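Long-range contacts in aminoglycoside phosphotransferase (Mycobacterium smegmatis, PDB 6EF6), which phosphorylates (S)-1-amino-2-propanol, acting as the kinase of the aminoacetone utilization microcompartment: residues A[109-114]-A[125-130]; A[29-34]-A[66-71]; A[36-41]-A[101-106]. All blocks are in the same frame, centred on the assembly; numbering follows the deposited sequence.

Contact 1 (A[109-114]-A[125-130]); sequences RRVVTV and HVVHFE. With BEZ (benzoic acid), chain B.
V112 and V126 form an antiparallel hydrogen-bonded pair, with T113 and H125 as the adjoining non-hydrogen-bonded pair, on strand segments whose directions differ by 142°. V112 N donates to V126 O at 2.9 Å; the return bond from V126 N to V112 O is 2.7 Å long but more bent, with 135° at the hydrogen. Each of these carbonyls also receives a CA-H...O contact, from V111 CA and H125 CA respectively. Beyond the pairing, water 1 continues the link, donating to R110 O at 2.6 Å and accepting from H128 N at 3.0 Å.

T113 and H125 lie side by side and point the same way. With chi1 at -61°, T113 places OG1 beside its own backbone N, where it reaches the ring edge of H125 near the ring plane and hydrogen-bonds ND1 at 2.9 Å. Segments 109-114 and 125-130 belong to a beta hairpin that closes one side of the five-stranded antiparallel sheet of a kinase-like N-terminal lobe, 112-114 being its outermost strand there. On the face carrying H125, V111 splits its methyls: CG1 rests on H125 CB, and CG2 meets V127 CG2 at 4.2 Å. I81 of helix 78-94 touches H125 and V127. V112 and V126 occupy the other face, CB to CB 4.4 Å, with I30 and A34 of helix 28-35 against V126. The guanidinium of R110 leads away to a salt bridge with D86. Further along, the F129 ring has V127 CG1 over the rim of one face and benzoic acid C6 over the rim of the opposite one, 3.6 Å from CD2.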
# COMPACT_ATOMS: atom_id res chain seq x y z
N ARG A 109 5.16 18.79 -17.40
CA ARG A 109 4.13 17.84 -16.99
C ARG A 109 4.66 16.89 -15.94
O ARG A 109 5.87 16.64 -15.83
CB ARG A 109 3.59 17.13 -18.22
CG ARG A 109 2.86 18.17 -19.11
CD ARG A 109 2.40 17.65 -20.45
NE ARG A 109 1.97 16.25 -20.38
CZ ARG A 109 2.67 15.21 -20.83
NH1 ARG A 109 2.18 13.99 -20.70
NH2 ARG A 109 3.85 15.39 -21.41
N ARG A 110 3.75 16.37 -15.14
CA ARG A 110 4.12 15.51 -14.03
C ARG A 110 4.18 14.05 -14.41
O ARG A 110 4.95 13.29 -13.82
CB ARG A 110 3.12 15.69 -12.89
CG ARG A 110 3.13 17.09 -12.34
CD ARG A 110 2.16 17.31 -11.15
NE ARG A 110 0.80 17.02 -11.52
CZ ARG A 110 -0.20 16.97 -10.63
NH1 ARG A 110 0.03 17.28 -9.37
NH2 ARG A 110 -1.42 16.65 -11.04
N VAL A 111 3.34 13.61 -15.33
CA VAL A 111 3.30 12.21 -15.78
C VAL A 111 3.78 12.16 -17.22
O VAL A 111 3.15 12.75 -18.11
CB VAL A 111 1.89 11.63 -15.67
CG1 VAL A 111 1.93 10.13 -16.03
CG2 VAL A 111 1.35 11.87 -14.24
N VAL A 112 4.88 11.44 -17.46
CA VAL A 112 5.42 11.24 -18.80
C VAL A 112 4.92 9.89 -19.30
O VAL A 112 5.15 8.87 -18.64
CB VAL A 112 6.95 11.27 -18.80
CG1 VAL A 112 7.51 10.85 -20.15
CG2 VAL A 112 7.45 12.66 -18.42
N THR A 113 4.30 9.87 -20.47
CA THR A 113 3.85 8.63 -21.10
C THR A 113 4.78 8.33 -22.26
O THR A 113 4.96 9.18 -23.13
CB THR A 113 2.42 8.76 -21.61
OG1 THR A 113 1.54 9.04 -20.51
CG2 THR A 113 1.96 7.47 -22.29
N VAL A 114 5.35 7.13 -22.27
CA VAL A 114 6.22 6.78 -23.39
C VAL A 114 5.68 5.54 -24.08
O VAL A 114 5.14 4.62 -23.46
CB VAL A 114 7.72 6.63 -23.06
CG1 VAL A 114 8.23 7.89 -22.34
CG2 VAL A 114 7.96 5.41 -22.25
N HIS A 125 3.23 4.83 -18.38
CA HIS A 125 3.31 6.08 -17.65
C HIS A 125 4.48 6.05 -16.67
O HIS A 125 4.79 5.00 -16.08
CB HIS A 125 1.98 6.36 -16.94
CG HIS A 125 0.79 6.09 -17.80
ND1 HIS A 125 0.59 6.71 -19.02
CD2 HIS A 125 -0.25 5.23 -17.64
CE1 HIS A 125 -0.51 6.24 -19.57
NE2 HIS A 125 -1.05 5.36 -18.75
N VAL A 126 5.13 7.20 -16.52
CA VAL A 126 6.32 7.35 -15.71
C VAL A 126 6.17 8.61 -14.85
O VAL A 126 5.65 9.62 -15.33
CB VAL A 126 7.56 7.44 -16.63
CG1 VAL A 126 8.79 7.57 -15.83
CG2 VAL A 126 7.63 6.18 -17.53
N VAL A 127 6.59 8.54 -13.60
CA VAL A 127 6.69 9.72 -12.74
C VAL A 127 8.10 9.78 -12.15
O VAL A 127 8.65 8.76 -11.75
CB VAL A 127 5.60 9.76 -11.63
CG1 VAL A 127 5.73 11.03 -10.84
CG2 VAL A 127 4.23 9.61 -12.22
N HIS A 128 8.68 10.97 -12.13
CA HIS A 128 10.02 11.23 -11.61
C HIS A 128 9.90 11.95 -10.27
O HIS A 128 9.11 12.90 -10.16
CB HIS A 128 10.78 12.09 -12.62
CG HIS A 128 12.27 12.15 -12.41
ND1 HIS A 128 13.07 12.86 -13.27
CD2 HIS A 128 13.09 11.58 -11.51
CE1 HIS A 128 14.33 12.75 -12.90
NE2 HIS A 128 14.38 11.96 -11.84
N PHE A 129 10.61 11.48 -9.26
CA PHE A 129 10.58 12.08 -7.93
C PHE A 129 11.98 12.51 -7.49
O PHE A 129 12.99 11.92 -7.92
CB PHE A 129 10.06 11.06 -6.89
CG PHE A 129 8.64 10.60 -7.14
CD1 PHE A 129 7.56 11.40 -6.76
CD2 PHE A 129 8.38 9.35 -7.71
CE1 PHE A 129 6.25 10.95 -6.96
CE2 PHE A 129 7.08 8.91 -7.93
CZ PHE A 129 6.00 9.70 -7.53
N GLU A 130 12.04 13.48 -6.56
CA GLU A 130 13.31 13.84 -5.96
C GLU A 130 13.81 12.69 -5.10
O GLU A 130 13.04 11.83 -4.66
CB GLU A 130 13.19 15.12 -5.13
CG GLU A 130 12.77 16.34 -5.95
CD GLU A 130 12.84 17.65 -5.19
OE1 GLU A 130 13.08 17.64 -3.96
OE2 GLU A 130 12.63 18.71 -5.82
C BEZ B . 6.89 5.26 -5.50
O1 BEZ B . 5.84 5.90 -5.48
O2 BEZ B . 6.91 4.10 -5.99
C1 BEZ B . 8.12 5.89 -4.93
C2 BEZ B . 9.20 5.12 -4.55
C3 BEZ B . 10.33 5.73 -4.03
C4 BEZ B . 10.37 7.11 -3.87
C5 BEZ B . 9.28 7.88 -4.26
C6 BEZ B . 8.16 7.27 -4.78
O HOH W 1 7.54 13.32 -13.51

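Contact 2 (A[29-34]-A[66-71]); sequences TIAQQA and SILRVH. With BEZ (benzoic acid), chain B.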
# COMPACT_ATOMS: atom_id res chain seq x y z
N THR A 29 14.36 -0.29 -20.53
CA THR A 29 14.35 0.52 -21.74
C THR A 29 13.30 1.62 -21.65
O THR A 29 13.51 2.71 -22.18
CB THR A 29 14.12 -0.34 -22.99
OG1 THR A 29 12.76 -0.79 -23.04
CG2 THR A 29 15.04 -1.54 -23.02
N ILE A 30 12.17 1.36 -20.99
CA ILE A 30 11.19 2.43 -20.79
C ILE A 30 11.79 3.51 -19.91
O ILE A 30 11.62 4.71 -20.17
CB ILE A 30 9.87 1.87 -20.22
CG1 ILE A 30 9.17 1.05 -21.30
CG2 ILE A 30 8.95 3.01 -19.76
CD1 ILE A 30 8.42 -0.11 -20.76
N ALA A 31 12.49 3.11 -18.84
CA ALA A 31 13.13 4.10 -17.99
C ALA A 31 14.13 4.93 -18.77
O ALA A 31 14.18 6.16 -18.60
CB ALA A 31 13.77 3.41 -16.79
N GLN A 32 14.89 4.30 -19.65
CA GLN A 32 15.86 5.05 -20.46
C GLN A 32 15.16 5.99 -21.41
O GLN A 32 15.57 7.15 -21.56
CB GLN A 32 16.73 4.07 -21.25
CG GLN A 32 17.88 3.51 -20.48
CD GLN A 32 18.79 2.68 -21.37
OE1 GLN A 32 19.75 3.19 -21.95
NE2 GLN A 32 18.48 1.40 -21.51
N GLN A 33 14.12 5.51 -22.11
CA GLN A 33 13.34 6.41 -22.95
C GLN A 33 12.88 7.62 -22.17
O GLN A 33 12.89 8.75 -22.67
CB GLN A 33 12.12 5.70 -23.52
CG GLN A 33 12.41 4.59 -24.52
CD GLN A 33 11.14 3.98 -25.07
OE1 GLN A 33 10.30 4.68 -25.64
NE2 GLN A 33 10.98 2.67 -24.88
N ALA A 34 12.41 7.39 -20.94
CA ALA A 34 11.84 8.48 -20.15
C ALA A 34 12.88 9.53 -19.79
O ALA A 34 12.54 10.70 -19.63
CB ALA A 34 11.18 7.93 -18.88
N SER A 66 18.02 10.94 -8.11
CA SER A 66 16.56 11.06 -8.14
C SER A 66 15.96 9.67 -8.37
O SER A 66 16.68 8.68 -8.48
CB SER A 66 16.10 12.11 -9.15
OG SER A 66 16.56 11.83 -10.46
N ILE A 67 14.63 9.61 -8.37
CA ILE A 67 13.91 8.34 -8.43
C ILE A 67 12.92 8.34 -9.59
O ILE A 67 12.09 9.25 -9.71
CB ILE A 67 13.21 8.03 -7.10
CG1 ILE A 67 14.29 7.79 -6.03
CG2 ILE A 67 12.32 6.83 -7.26
CD1 ILE A 67 13.76 7.77 -4.63
N LEU A 68 12.98 7.32 -10.42
CA LEU A 68 12.07 7.21 -11.56
C LEU A 68 11.15 6.01 -11.36
O LEU A 68 11.62 4.88 -11.20
CB LEU A 68 12.88 7.07 -12.85
CG LEU A 68 12.12 7.22 -14.14
CD1 LEU A 68 11.66 8.64 -14.34
CD2 LEU A 68 13.04 6.81 -15.31
N ARG A 69 9.84 6.24 -11.37
CA ARG A 69 8.84 5.18 -11.21
C ARG A 69 8.18 4.87 -12.55
O ARG A 69 7.50 5.73 -13.13
CB ARG A 69 7.77 5.63 -10.21
CG ARG A 69 6.66 4.63 -9.98
CD ARG A 69 5.70 5.15 -8.91
NE ARG A 69 4.83 6.18 -9.42
CZ ARG A 69 3.89 6.79 -8.69
NH1 ARG A 69 3.76 6.53 -7.39
NH2 ARG A 69 3.08 7.63 -9.29
N VAL A 70 8.35 3.64 -13.04
CA VAL A 70 7.72 3.20 -14.29
C VAL A 70 6.47 2.38 -13.93
O VAL A 70 6.57 1.29 -13.36
CB VAL A 70 8.69 2.38 -15.15
CG1 VAL A 70 7.99 1.86 -16.43
CG2 VAL A 70 9.91 3.20 -15.55
N HIS A 71 5.29 2.88 -14.27
CA HIS A 71 4.05 2.23 -13.86
C HIS A 71 3.83 0.95 -14.65
O HIS A 71 4.04 0.90 -15.87
CB HIS A 71 2.87 3.17 -14.08
CG HIS A 71 2.80 4.27 -13.07
ND1 HIS A 71 2.00 4.19 -11.96
CD2 HIS A 71 3.44 5.45 -12.99
CE1 HIS A 71 2.16 5.28 -11.23
NE2 HIS A 71 3.01 6.08 -11.84
C BEZ B . 6.89 5.26 -5.50
O1 BEZ B . 5.84 5.90 -5.48
O2 BEZ B . 6.91 4.10 -5.99
C1 BEZ B . 8.12 5.89 -4.93
C2 BEZ B . 9.20 5.12 -4.55
C3 BEZ B . 10.33 5.73 -4.03
C4 BEZ B . 10.37 7.11 -3.87
C5 BEZ B . 9.28 7.88 -4.26
C6 BEZ B . 8.16 7.27 -4.78
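I30, A31 and A34 of the helical segment 29-34 meet L68 and V70 of strand 66-70 through apolar contacts, the two axes approaching to 9.0 Å at 123° between their directions. I30 and V70 touch by single methyls, I30 CG2 lying 3.7 Å from V70 CG1 as the side chains cross obliquely. A31, one residue on, is shared between both strand residues: its CB is 3.8 Å from L68 CD2 and 4.1 Å from V70 CG2. L68 CD2 also comes within 3.5 Å of A31 O. The first torsion of L68 (chi1 -168°) carries CG away from the backbone N, and the second then turns CD2, not CD1, to A31. A34, a turn later than I30, closes the row with its CB 4.2 Å from the same L68 CD2. All five residues are buried.

The contacts with benzoic acid lie on the other side of the strand. There R69 bends at its third torsion and donates from NH1 to benzoic acid O1, 2.9 Å away, with 137° at the hydrogen and the oxygen at the guanidinium edge. R69 NH2 forms a salt bridge with E84 of helix 78-94, which helps fix the guanidinium. I67 adds apolar contact, its CD1 3.5 Å from benzoic acid C4.

A strand lysine salt-bridged to a glutamate of the next helix is a hallmark of the protein-kinase-like N-terminal lobe; here R69 and E84 probably take those places, with helix 28-35 backing the sheet.

Contact 3 (A[36-41]-A[101-106]); sequences THYDVS and TVVPAR
T36 opens the contact with its backbone: T36 O lies near the CD of R106, while its hydroxyl OG1 turns back to hydrogen-bond Q33 O. H37 provides the main-chain link, its O accepting from R106 N at 2.7 Å with 147° at the hydrogen. The same oxygen is closely covered by the R106 side chain, whose CG is 3.2 Å from H37 O, and by the methyl of A105.

Y38 comes next and offers a ring edge. Its CE1 lies 3.4 Å from V103 O and its CD1 3.7 Å from P104 O, both oxygens being near the ring plane, while A105 CB packs against CE1. The hydroxyl extends this edge through water 1, which accepts from Y38 OH at 2.7 Å and donates to V103 O at 2.9 Å. H128 of strand 124-130 stacks edge-to-face with this tyrosine.

At D39, OD1 receives a weak hydrogen bond from R106 NH1 at 3.1 Å, part of a salt bridge in which carboxylate and guanidinium planes stand 88° apart. A bend at the third torsion of R106 (52°) lets its guanidinium meet the carboxylate. Water 2 joins D39 N to P104 O, donating to the latter at 2.7 Å.

Neither segment is regular helix or strand. The loop after helix 28-35 packs on the connection between helix 78-94 and strand 112-114, at that strand's edge of the sheet; this probably corresponds to the alphaC-beta4 connection of a kinase-like N-terminal lobe.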
# COMPACT_ATOMS: atom_id res chain seq x y z
N THR A 36 14.97 11.01 -21.52
CA THR A 36 15.12 12.12 -22.45
C THR A 36 14.15 13.25 -22.14
O THR A 36 14.35 14.36 -22.65
CB THR A 36 14.97 11.66 -23.90
OG1 THR A 36 13.61 11.28 -24.13
CG2 THR A 36 15.85 10.49 -24.19
N HIS A 37 13.12 13.00 -21.35
CA HIS A 37 12.12 14.02 -21.03
C HIS A 37 12.47 14.84 -19.80
O HIS A 37 11.73 15.75 -19.44
CB HIS A 37 10.74 13.38 -20.87
CG HIS A 37 10.23 12.83 -22.16
ND1 HIS A 37 10.58 11.58 -22.62
CD2 HIS A 37 9.45 13.39 -23.11
CE1 HIS A 37 10.02 11.38 -23.80
NE2 HIS A 37 9.34 12.46 -24.13
N TYR A 38 13.60 14.58 -19.17
CA TYR A 38 14.03 15.25 -17.96
C TYR A 38 15.42 15.83 -18.17
O TYR A 38 16.15 15.45 -19.09
CB TYR A 38 14.02 14.26 -16.79
CG TYR A 38 12.63 13.71 -16.50
CD1 TYR A 38 11.72 14.42 -15.71
CD2 TYR A 38 12.22 12.48 -17.00
CE1 TYR A 38 10.46 13.93 -15.42
CE2 TYR A 38 10.95 11.97 -16.70
CZ TYR A 38 10.08 12.69 -15.90
OH TYR A 38 8.84 12.19 -15.60
N ASP A 39 15.76 16.78 -17.30
CA ASP A 39 17.03 17.47 -17.42
C ASP A 39 18.21 16.61 -17.01
O ASP A 39 19.34 16.91 -17.39
CB ASP A 39 16.99 18.78 -16.65
CG ASP A 39 16.22 19.84 -17.39
OD1 ASP A 39 16.32 19.89 -18.64
OD2 ASP A 39 15.49 20.62 -16.75
N VAL A 40 17.97 15.53 -16.26
CA VAL A 40 19.04 14.61 -15.95
C VAL A 40 19.55 13.96 -17.24
O VAL A 40 18.78 13.65 -18.15
CB VAL A 40 18.54 13.57 -14.94
CG1 VAL A 40 17.39 12.79 -15.52
CG2 VAL A 40 19.69 12.67 -14.52
N SER A 41 20.86 13.76 -17.31
CA SER A 41 21.49 13.22 -18.51
C SER A 41 20.79 11.95 -18.99
O SER A 41 20.37 11.11 -18.19
CB SER A 41 22.96 12.93 -18.24
OG SER A 41 23.51 12.10 -19.24
N THR A 101 8.44 14.38 -3.63
CA THR A 101 8.26 15.58 -4.44
C THR A 101 8.44 15.23 -5.91
O THR A 101 9.47 14.69 -6.31
CB THR A 101 9.30 16.64 -4.07
OG1 THR A 101 9.14 17.02 -2.69
CG2 THR A 101 9.12 17.87 -4.92
N VAL A 102 7.44 15.58 -6.71
CA VAL A 102 7.49 15.26 -8.13
C VAL A 102 8.50 16.17 -8.82
O VAL A 102 8.59 17.37 -8.53
CB VAL A 102 6.08 15.40 -8.73
CG1 VAL A 102 6.16 15.32 -10.26
CG2 VAL A 102 5.17 14.35 -8.20
N VAL A 103 9.28 15.60 -9.74
CA VAL A 103 10.16 16.36 -10.64
C VAL A 103 9.43 16.50 -11.97
O VAL A 103 9.24 15.50 -12.66
CB VAL A 103 11.50 15.64 -10.83
CG1 VAL A 103 12.37 16.33 -11.90
CG2 VAL A 103 12.22 15.57 -9.54
N PRO A 104 9.01 17.70 -12.36
CA PRO A 104 8.35 17.82 -13.66
C PRO A 104 9.31 17.58 -14.81
O PRO A 104 10.52 17.82 -14.72
CB PRO A 104 7.85 19.27 -13.67
CG PRO A 104 7.74 19.64 -12.23
CD PRO A 104 8.89 18.94 -11.57
N ALA A 105 8.73 17.10 -15.91
CA ALA A 105 9.47 16.88 -17.14
C ALA A 105 9.84 18.22 -17.77
O ALA A 105 9.47 19.29 -17.26
CB ALA A 105 8.64 16.06 -18.12
N ARG A 106 10.54 18.16 -18.91
CA ARG A 106 11.07 19.38 -19.50
C ARG A 106 9.98 20.29 -20.06
O ARG A 106 10.26 21.46 -20.34
CB ARG A 106 12.04 19.04 -20.63
CG ARG A 106 13.32 18.44 -20.15
CD ARG A 106 14.02 17.68 -21.29
NE ARG A 106 14.21 18.47 -22.52
CZ ARG A 106 15.14 19.40 -22.68
NH1 ARG A 106 15.93 19.71 -21.67
NH2 ARG A 106 15.26 20.05 -23.82
O HOH W 1 7.54 13.32 -13.51
O HOH W 2 12.97 17.83 -15.94

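Overall arrangement
The contacts cluster on one side of the chain's centre, contact 1 about 8 Å from each of the others and contacts 2 and 3 about 10 Å apart, centre to centre. Along the chain the segments of contacts 2 and 3 alternate, and contact 1 opens after both have closed. Strands 64-70 and 124-130 are sheet neighbours, and contacts 1 and 2 both reach benzoic acid. Backbone hydrogen bonds from V103 N to H128 O and E130 N to T101 O attach contact 3. H128 of contact 1 links all three: NE2 probably hydrogen-bonds S66 OG, and its ring meets Y38. Together they tie helix 28-35 and the loops after it and helix 78-94 to the sheet.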